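Local coordinates for protein aminoglycoside N(6')acetyltransferase (Legionella pneumophila subsp. pneumophila, PDB 3F5B) that probably transfers an acetyl group to an amino group, as a GNAT-family acyltransferase named for aminoglycoside N(6')-acetylation, at residues L27-G30 against W31-Q34; K51-H54 against E55-D59; G154-I157 against A158-P162. All coordinates share one frame; numbering follows the deposited sequence.

Contact 1. Residues L27-G30 against W31-Q34; sequences LVLG and WIHQ
A chi1 of 171° swings L27 CG away from its own backbone N and lays the isobutyl group over one face of the W31 indole, whose first torsion sets CG beside the backbone N and turns the ring back toward the preceding turn. L27 CG stands 4.1 Å from the centroid of the six-membered ring and only 20° off its normal, a CH-pi contact; L27 CD1 reaches W31 NE1 at 3.6 Å. V28 adds CG2 obliquely, 3.8 Å from W31 CE3. I68 and P75 of the sheet strands cover both side chains, with W31 buried and L27 partly exposed.

The backbone then leaves the helix. W31 N still bonds to L27 O and I32 N to V28 O, but H33 N turns to G30 O from well above the carbonyl plane. The imidazole instead serves L29 O: H33 ND1 donates over 2.7 Å, almost straight at 178°, with the acceptor in the ring plane. One residue on, Q34 NE2 donates to W31 O at 3.0 Å, on a lone pair, and also to C102 O. H33 ND1 on L29 O is side-chain capping of the C-terminal end of helix 25-31; the type I turn W31–Q34 then leads to Q34, the N-cap of helix 35-38 in this GNAT fold.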
# COMPACT_ATOMS: atom_id res chain seq x y z
N LEU A 27 -14.86 10.75 0.28
CA LEU A 27 -14.77 9.54 -0.56
C LEU A 27 -14.03 8.39 0.12
O LEU A 27 -14.52 7.24 0.18
CB LEU A 27 -14.13 9.85 -1.93
CG LEU A 27 -13.77 8.66 -2.84
CD1 LEU A 27 -15.00 7.94 -3.34
CD2 LEU A 27 -12.90 9.09 -4.02
N VAL A 28 -12.82 8.70 0.62
CA VAL A 28 -11.98 7.69 1.24
C VAL A 28 -12.57 7.28 2.59
O VAL A 28 -12.57 6.09 2.94
CB VAL A 28 -10.52 8.18 1.38
CG1 VAL A 28 -9.70 7.25 2.27
CG2 VAL A 28 -9.89 8.32 -0.02
N LEU A 29 -13.10 8.24 3.35
CA LEU A 29 -13.79 7.87 4.59
C LEU A 29 -14.94 6.83 4.39
O LEU A 29 -15.07 5.87 5.17
CB LEU A 29 -14.27 9.12 5.35
CG LEU A 29 -13.19 9.86 6.16
CD1 LEU A 29 -13.78 11.18 6.66
CD2 LEU A 29 -12.67 9.04 7.35
N GLY A 30 -15.72 7.01 3.33
CA GLY A 30 -16.78 6.05 3.02
C GLY A 30 -16.14 4.71 2.69
O GLY A 30 -16.56 3.66 3.21
N TRP A 31 -15.11 4.75 1.85
CA TRP A 31 -14.40 3.56 1.40
C TRP A 31 -13.98 2.66 2.56
O TRP A 31 -14.19 1.46 2.53
CB TRP A 31 -13.14 3.95 0.63
CG TRP A 31 -13.35 4.25 -0.83
CD1 TRP A 31 -14.50 4.10 -1.57
CD2 TRP A 31 -12.35 4.71 -1.74
NE1 TRP A 31 -14.27 4.44 -2.88
CE2 TRP A 31 -12.95 4.80 -3.01
CE3 TRP A 31 -10.99 5.02 -1.61
CZ2 TRP A 31 -12.25 5.25 -4.15
CZ3 TRP A 31 -10.29 5.45 -2.73
CH2 TRP A 31 -10.93 5.56 -3.99
N ILE A 32 -13.41 3.25 3.60
CA ILE A 32 -12.81 2.44 4.65
C ILE A 32 -13.80 2.07 5.73
O ILE A 32 -13.41 1.54 6.79
CB ILE A 32 -11.57 3.12 5.25
CG1 ILE A 32 -11.95 4.44 5.98
CG2 ILE A 32 -10.53 3.37 4.13
CD1 ILE A 32 -10.79 5.19 6.58
N HIS A 33 -15.08 2.37 5.48
CA HIS A 33 -16.17 1.84 6.29
C HIS A 33 -17.02 0.78 5.55
O HIS A 33 -18.10 0.38 6.03
CB HIS A 33 -17.01 2.99 6.85
CG HIS A 33 -16.29 3.79 7.89
ND1 HIS A 33 -15.48 4.87 7.59
CD2 HIS A 33 -16.22 3.65 9.24
CE1 HIS A 33 -14.96 5.35 8.70
NE2 HIS A 33 -15.40 4.64 9.72
N GLN A 34 -16.55 0.32 4.40
CA GLN A 34 -17.24 -0.76 3.69
C GLN A 34 -16.92 -2.11 4.36
O GLN A 34 -15.77 -2.34 4.79
CB GLN A 34 -16.85 -0.81 2.22
CG GLN A 34 -17.02 0.50 1.45
CD GLN A 34 -16.47 0.36 0.03
OE1 GLN A 34 -17.20 -0.01 -0.87
NE2 GLN A 34 -15.17 0.62 -0.16

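Contact 2. Residues K51-H54 against E55-D59; sequences KDLH and EFLND
Over one face of the H54 imidazole sits the amide nitrogen of N58, with ND2 3.2 Å above the ring plane and over its centre, while the backbone N of E55 lies at the ring's edge. The amide and ring planes are 27° apart, so the amide leans over the ring without lying flat on it; N58 ND2 is 3.4 Å from H54 CE1. This placement follows from two torsions: H54 carries its ring anti to the backbone N (chi1 -168°), and N58 holds its CG beside its own N.

The amide nitrogen is fixed by a second constraint. N58 ND2 donates to H54 O at 2.7 Å, with that oxygen close to the amide plane, whereas the backbone N of N58 makes only a weak bond to the same carbonyl. H54 O is thus gripped twice by one residue. The other end of the amide is also held, since N58 OD1 accepts from K22 NZ, which settles the rotation of the group.

One turn apart, L53 and L57 lie side by side and point the same way, L53 CG 4.1 Å from L57 CD1, both resting on M20 and H25. The main-chain helix bonds continue, among them F56 N to D52 O at 2.9 Å. D52 uses both carboxylate oxygens on the loop and the start of strand 65-71, OD1 to W63 N and OD2 to A64 N and H66 NE2. E55 bends at chi2 and sends OE1 to K61 N, so two acidic side chains tie the helix to the chain that follows it.

N58 is the first residue to leave helical angles, and its amide bonding back to the carbonyl four residues earlier is side-chain capping at the C-terminus of an alpha helix, here helix 43-57 of the GNAT fold.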
# COMPACT_ATOMS: atom_id res chain seq x y z
N LYS A 51 -7.43 9.07 12.02
CA LYS A 51 -6.62 10.13 12.64
C LYS A 51 -5.52 10.61 11.70
O LYS A 51 -5.37 11.81 11.50
CB LYS A 51 -6.01 9.63 13.96
CG LYS A 51 -5.05 10.63 14.67
CD LYS A 51 -4.92 10.35 16.19
CE LYS A 51 -4.02 11.40 16.87
NZ LYS A 51 -4.27 11.52 18.35
N ASP A 52 -4.76 9.68 11.13
CA ASP A 52 -3.59 10.10 10.37
C ASP A 52 -4.01 10.78 9.08
O ASP A 52 -3.35 11.71 8.63
CB ASP A 52 -2.62 8.95 10.04
CG ASP A 52 -1.19 9.45 9.83
OD1 ASP A 52 -0.60 9.94 10.81
OD2 ASP A 52 -0.65 9.35 8.69
N LEU A 53 -5.11 10.32 8.49
CA LEU A 53 -5.59 10.90 7.24
C LEU A 53 -5.97 12.35 7.49
O LEU A 53 -5.68 13.24 6.68
CB LEU A 53 -6.76 10.09 6.65
CG LEU A 53 -7.36 10.57 5.34
CD1 LEU A 53 -6.36 10.49 4.19
CD2 LEU A 53 -8.60 9.76 5.00
N HIS A 54 -6.63 12.57 8.62
CA HIS A 54 -6.98 13.91 9.05
C HIS A 54 -5.75 14.83 9.25
O HIS A 54 -5.76 15.99 8.81
CB HIS A 54 -7.80 13.83 10.33
CG HIS A 54 -8.45 15.12 10.70
ND1 HIS A 54 -7.78 16.14 11.34
CD2 HIS A 54 -9.72 15.56 10.51
CE1 HIS A 54 -8.61 17.15 11.54
NE2 HIS A 54 -9.79 16.82 11.04
N GLU A 55 -4.71 14.31 9.92
CA GLU A 55 -3.47 15.08 10.14
C GLU A 55 -2.82 15.47 8.80
O GLU A 55 -2.44 16.63 8.57
CB GLU A 55 -2.47 14.30 10.98
CG GLU A 55 -2.88 14.07 12.44
CD GLU A 55 -2.96 15.38 13.22
OE1 GLU A 55 -1.98 16.15 13.23
OE2 GLU A 55 -4.03 15.61 13.82
N PHE A 56 -2.74 14.49 7.92
CA PHE A 56 -2.22 14.67 6.57
C PHE A 56 -2.96 15.75 5.80
O PHE A 56 -2.33 16.59 5.14
CB PHE A 56 -2.29 13.36 5.80
CG PHE A 56 -1.64 13.45 4.44
CD1 PHE A 56 -0.23 13.37 4.32
CD2 PHE A 56 -2.41 13.62 3.31
CE1 PHE A 56 0.40 13.48 3.08
CE2 PHE A 56 -1.80 13.72 2.04
CZ PHE A 56 -0.39 13.66 1.92
N LEU A 57 -4.30 15.73 5.87
CA LEU A 57 -5.14 16.63 5.10
C LEU A 57 -5.22 18.03 5.71
O LEU A 57 -5.45 19.02 5.00
CB LEU A 57 -6.53 16.04 4.88
CG LEU A 57 -6.56 14.87 3.86
CD1 LEU A 57 -7.96 14.29 3.73
CD2 LEU A 57 -6.03 15.31 2.49
N ASN A 58 -4.99 18.12 7.02
CA ASN A 58 -5.21 19.39 7.71
C ASN A 58 -3.93 20.09 8.18
O ASN A 58 -3.96 20.82 9.16
CB ASN A 58 -6.22 19.18 8.84
CG ASN A 58 -7.60 18.83 8.31
OD1 ASN A 58 -8.36 19.73 7.92
ND2 ASN A 58 -7.93 17.53 8.25
N ASP A 59 -2.81 19.86 7.48
CA ASP A 59 -1.51 20.45 7.85
C ASP A 59 -1.16 20.12 9.31
O ASP A 59 -0.77 21.00 10.09
CB ASP A 59 -1.51 21.99 7.60
CG ASP A 59 -0.15 22.66 7.91
OD1 ASP A 59 0.93 22.05 7.67
OD2 ASP A 59 -0.16 23.81 8.39

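Contact 3. Residues G154-I157 against A158-P162; sequences GEFI and ASWHP
Two separate apolar fits join F156 and I157 to the turn that follows them, one on each of two neighbouring side chains of the strand. In the first, the A158 methyl is a small bump beside the F156 ring: A158 CB lies 3.8 Å from F156 CE1. The same methyl also stands 3.4 Å above the plane of the W160 indole, offset toward its rim, so it is wedged where the two aromatic groups converge. They meet beyond it, W160 CH2 approaching the edge of the phenyl ring near its plane and coming to 4.1 Å from F156 CE1. Both aromatics take the position between backbone N and carbonyl carbon, F156 at chi1 69° and W160 at 66°; with this common choice F156 turns forward along the chain and W160 back, and the two converge on A158.

The second fit is tighter, its closest approach being 3.5 Å against 3.8 Å in the first. I157 CG2, anti to its own N, meets P162 at CA, C and CB, 3.5 Å from P162 CA and 3.7 Å from P162 CB. The methyl thus sits against the angle that CB and C make at P162 CA.

No hydrogen bond crosses between the segments, and the side-chain contacts between them are purely apolar. Within the turn, H161 N donates to A158 O at 3.2 Å, closing the reversal that brings P162 back to I157.

Strand 151-158, the outermost strand on this side of the sheet, pairs antiparallel with 164-171 through backbone bonds of G154 with K167 and F156 with H165. The F156 ring meets that of H165, I157 packs on P164 and A158 on H165, while H161 reaches across to H42 edge-to-face; the contact therefore occupies the connection between edge strand 151-158 and its neighbour 164-171.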
# COMPACT_ATOMS: atom_id res chain seq x y z
N GLY A 154 9.38 -12.79 7.54
CA GLY A 154 9.21 -13.05 8.97
C GLY A 154 7.76 -12.98 9.36
O GLY A 154 6.89 -12.69 8.53
N GLU A 155 7.49 -13.32 10.62
CA GLU A 155 6.14 -13.14 11.17
C GLU A 155 6.21 -12.27 12.41
O GLU A 155 7.25 -12.18 13.04
CB GLU A 155 5.53 -14.48 11.59
CG GLU A 155 5.31 -15.47 10.47
CD GLU A 155 4.72 -16.79 10.94
OE1 GLU A 155 4.17 -16.88 12.07
OE2 GLU A 155 4.79 -17.75 10.14
N PHE A 156 5.09 -11.67 12.76
CA PHE A 156 5.03 -10.85 13.96
C PHE A 156 3.60 -10.73 14.44
O PHE A 156 2.64 -11.10 13.73
CB PHE A 156 5.66 -9.47 13.72
CG PHE A 156 4.87 -8.59 12.78
CD1 PHE A 156 3.96 -7.64 13.28
CD2 PHE A 156 5.04 -8.68 11.40
CE1 PHE A 156 3.24 -6.80 12.43
CE2 PHE A 156 4.31 -7.83 10.53
CZ PHE A 156 3.42 -6.89 11.05
N ILE A 157 3.47 -10.21 15.66
CA ILE A 157 2.18 -9.97 16.30
C ILE A 157 2.04 -8.45 16.33
O ILE A 157 2.84 -7.75 16.97
CB ILE A 157 2.13 -10.57 17.73
CG1 ILE A 157 2.36 -12.10 17.74
CG2 ILE A 157 0.81 -10.26 18.41
CD1 ILE A 157 1.22 -12.96 17.02
N ALA A 158 1.04 -7.93 15.62
CA ALA A 158 0.91 -6.48 15.40
C ALA A 158 0.39 -5.79 16.64
O ALA A 158 -0.56 -6.28 17.24
CB ALA A 158 -0.02 -6.21 14.22
N SER A 159 0.98 -4.64 17.01
CA SER A 159 0.57 -3.93 18.22
C SER A 159 -0.90 -3.50 18.15
O SER A 159 -1.59 -3.52 19.16
CB SER A 159 1.47 -2.73 18.53
OG SER A 159 1.52 -1.86 17.42
N TRP A 160 -1.37 -3.18 16.95
CA TRP A 160 -2.70 -2.59 16.76
C TRP A 160 -3.78 -3.68 16.62
O TRP A 160 -4.97 -3.41 16.75
CB TRP A 160 -2.70 -1.64 15.53
CG TRP A 160 -2.47 -2.35 14.23
CD1 TRP A 160 -3.43 -2.85 13.40
CD2 TRP A 160 -1.21 -2.66 13.62
NE1 TRP A 160 -2.85 -3.48 12.32
CE2 TRP A 160 -1.48 -3.37 12.43
CE3 TRP A 160 0.13 -2.42 13.96
CZ2 TRP A 160 -0.47 -3.82 11.56
CZ3 TRP A 160 1.14 -2.88 13.11
CH2 TRP A 160 0.83 -3.57 11.92
N HIS A 161 -3.34 -4.91 16.36
CA HIS A 161 -4.22 -6.04 16.09
C HIS A 161 -3.41 -7.31 16.36
O HIS A 161 -2.83 -7.88 15.42
CB HIS A 161 -4.74 -6.00 14.62
CG HIS A 161 -5.68 -7.11 14.26
ND1 HIS A 161 -6.47 -7.74 15.20
CD2 HIS A 161 -5.98 -7.69 13.07
CE1 HIS A 161 -7.20 -8.68 14.61
NE2 HIS A 161 -6.91 -8.67 13.32
N PRO A 162 -3.31 -7.72 17.65
CA PRO A 162 -2.32 -8.72 18.08
C PRO A 162 -2.62 -10.17 17.67
O PRO A 162 -2.80 -11.04 18.52
CB PRO A 162 -2.27 -8.58 19.62
CG PRO A 162 -3.54 -7.90 20.00
CD PRO A 162 -4.01 -7.10 18.80

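All three contacts are local and follow one another in series along the chain, with none enclosing or crossing another. Contact 1 comes first, ending helix 25-31 and turning the chain toward helix 35-38. Contact 2 ends helix 43-57, before the loop that leads to strand 65-71. These two touch directly, V28 CG1 packing 3.9 Å from L53 CD2, so the two helix ends belong to one helical layer against the sheet. Contact 3 lies far along the chain, in the turn from the outermost strand 151-158 to strand 164-171, away from strands 65-71 and 74-84 on which the helices pack; its nearest atoms are about 13 Å from contact 1 and about 12 Å from contact 2.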